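Local coordinates for arylalkylamine N-Acetyltransferase 2 (Aedes aegypti, PDB 4FD6), which probably transfers acyl groups from acyl-CoA to arylalkylamines, for example acetyl to dopamine or long-chain fatty acyl groups to serotonin, at residues 37-42 / 205-210. Sequence-based numbering, arbitrary orientation.
Sequences NKAVNL and FVVDPP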
loop_
_atom_site.group_PDB
_atom_site.type_symbol
_atom_site.label_atom_id
_atom_site.label_comp_id
_atom_site.label_asym_id
_atom_site.label_seq_id
_atom_site.Cartn_x
_atom_site.Cartn_y
_atom_site.Cartn_z
ATOM N N ASN A 37 9.927 -3.649 4.384
ATOM C CA ASN A 37 10.781 -2.613 4.974
ATOM C C ASN A 37 11.552 -3.198 6.148
ATOM O O ASN A 37 12.756 -2.988 6.286
ATOM C CB ASN A 37 9.953 -1.416 5.452
ATOM C CG ASN A 37 9.291 -0.677 4.317
ATOM O OD1 ASN A 37 9.622 -0.891 3.149
ATOM N ND2 ASN A 37 8.363 0.226 4.649
ATOM N N LYS A 38 10.840 -3.939 6.992
ATOM C CA LYS A 38 11.444 -4.535 8.170
ATOM C C LYS A 38 12.521 -5.552 7.799
ATOM O O LYS A 38 13.605 -5.580 8.408
ATOM C CB LYS A 38 10.374 -5.195 9.041
ATOM C CG LYS A 38 10.903 -5.686 10.390
ATOM C CD LYS A 38 9.867 -6.489 11.150
ATOM C CE LYS A 38 8.645 -5.658 11.458
ATOM N NZ LYS A 38 7.617 -6.431 12.219
ATOM N N ALA A 39 12.222 -6.387 6.805
ATOM C CA ALA A 39 13.145 -7.442 6.385
ATOM C C ALA A 39 14.511 -6.899 5.948
ATOM O O ALA A 39 15.540 -7.570 6.100
ATOM C CB ALA A 39 12.524 -8.261 5.263
ATOM N N VAL A 40 14.532 -5.696 5.389
ATOM C CA VAL A 40 15.794 -5.129 4.918
ATOM C C VAL A 40 16.265 -3.952 5.763
ATOM O O VAL A 40 17.111 -3.181 5.324
ATOM C CB VAL A 40 15.727 -4.707 3.434
ATOM C CG1 VAL A 40 15.493 -5.919 2.555
ATOM C CG2 VAL A 40 14.647 -3.659 3.220
ATOM N N ASN A 41 15.715 -3.835 6.971
ATOM C CA ASN A 41 16.040 -2.758 7.911
ATOM C C ASN A 41 16.023 -1.394 7.244
ATOM O O ASN A 41 16.999 -0.641 7.320
ATOM C CB ASN A 41 17.415 -2.983 8.555
ATOM C CG ASN A 41 17.524 -4.320 9.258
ATOM O OD1 ASN A 41 18.462 -5.081 9.016
ATOM N ND2 ASN A 41 16.565 -4.616 10.134
ATOM N N LEU A 42 14.917 -1.072 6.590
ATOM C CA LEU A 42 14.845 0.153 5.806
ATOM C C LEU A 42 14.925 1.398 6.684
ATOM O O LEU A 42 15.567 2.378 6.318
ATOM C CB LEU A 42 13.577 0.170 4.944
ATOM C CG LEU A 42 13.557 1.207 3.822
ATOM C CD1 LEU A 42 14.720 0.970 2.843
ATOM C CD2 LEU A 42 12.219 1.177 3.102
ATOM N N PHE A 205 14.404 -11.404 1.013
ATOM C CA PHE A 205 13.641 -10.919 2.155
ATOM C C PHE A 205 13.395 -12.055 3.134
ATOM O O PHE A 205 12.665 -13.000 2.823
ATOM C CB PHE A 205 12.284 -10.364 1.713
ATOM C CG PHE A 205 12.382 -9.219 0.744
ATOM C CD1 PHE A 205 12.752 -7.960 1.178
ATOM C CD2 PHE A 205 12.104 -9.406 -0.598
ATOM C CE1 PHE A 205 12.841 -6.902 0.290
ATOM C CE2 PHE A 205 12.201 -8.350 -1.498
ATOM C CZ PHE A 205 12.564 -7.099 -1.044
ATOM N N VAL A 206 13.988 -11.961 4.319
ATOM C CA VAL A 206 13.641 -12.883 5.396
ATOM C C VAL A 206 12.577 -12.200 6.246
ATOM O O VAL A 206 12.845 -11.201 6.918
ATOM C CB VAL A 206 14.863 -13.277 6.253
ATOM C CG1 VAL A 206 14.429 -14.116 7.446
ATOM C CG2 VAL A 206 15.877 -14.025 5.407
ATOM N N VAL A 207 11.358 -12.724 6.189
ATOM C CA VAL A 207 10.210 -11.996 6.708
ATOM C C VAL A 207 9.601 -12.670 7.935
ATOM O O VAL A 207 9.513 -13.888 8.006
ATOM C CB VAL A 207 9.136 -11.792 5.608
ATOM C CG1 VAL A 207 7.956 -11.027 6.156
ATOM C CG2 VAL A 207 9.734 -11.052 4.409
ATOM N N ASP A 208 9.181 -11.869 8.907
ATOM C CA ASP A 208 8.632 -12.410 10.144
ATOM C C ASP A 208 7.237 -12.976 9.934
ATOM O O ASP A 208 6.424 -12.377 9.235
ATOM C CB ASP A 208 8.584 -11.331 11.231
ATOM C CG ASP A 208 9.962 -10.926 11.721
ATOM O OD1 ASP A 208 10.046 -9.941 12.485
ATOM O OD2 ASP A 208 10.958 -11.583 11.344
ATOM N N PRO A 209 6.949 -14.134 10.549
ATOM C CA PRO A 209 5.578 -14.638 10.570
ATOM C C PRO A 209 4.667 -13.525 11.067
ATOM O O PRO A 209 5.122 -12.673 11.840
ATOM C CB PRO A 209 5.640 -15.770 11.606
ATOM C CG PRO A 209 7.067 -16.199 11.606
ATOM C CD PRO A 209 7.867 -14.968 11.346
ATOM N N PRO A 210 3.403 -13.515 10.627
ATOM C CA PRO A 210 2.775 -14.521 9.771
ATOM C C PRO A 210 2.832 -14.167 8.295
ATOM O O PRO A 210 2.094 -14.763 7.515
ATOM C CB PRO A 210 1.319 -14.471 10.227
ATOM C CG PRO A 210 1.111 -13.038 10.566
ATOM C CD PRO A 210 2.430 -12.504 11.073
HETATM O O HOH W 1 15.922 -9.908 4.646
#
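Ala39, on the last turn of helix 35-39, sets its methyl against the extended chain of 205-210, where three groups meet it. Its CB lies 3.4 Å from the backbone O of Val206, 4.0 Å from CG2 of Val207, and at the edge of the Phe205 ring, near the ring plane. Val40 adds the other apolar touch: its CG1 comes to 3.6 Å from CE1 of Phe205, approaching the ring obliquely. The Phe205 ring reaches this corner because its CG stands anti to the carbonyl carbon (chi1 -60°); it is buried, with Leu36 and, from helix 103-116, Ile108 and Leu111 also against it.

The polar link between the backbones is a water that donates to the O of Ala39 and accepts from the N of Val206, each at 2.8 Å. It thus spans a carbonyl of the terminal helical turn and an amide of the loop. Beyond it the helix closes in a Schellman motif, with Asn41 at positive phi and Leu42 N bonded to Asn37 O at 2.9 Å.

Lys38 crosses Asp208 at about a right angle, with Lys38 CD 3.7 Å from Asp208 OD1. A bend at chi3 (-61°) turns the amine, but Lys38 NZ stays 4.3 Å from Asp208 OD1, too far for a salt bridge, and pairs instead with Asp33.

The methyls of Ala39, Val40 and Val207, the Phe205 ring and one bridging water thus join the loop between strands 186-192 and 213-220 to this helix end on the surface of the GNAT fold, with at most a weak, long-range attraction between Lys38 and Asp208: apolar contact and solvent rather than direct polar bonds.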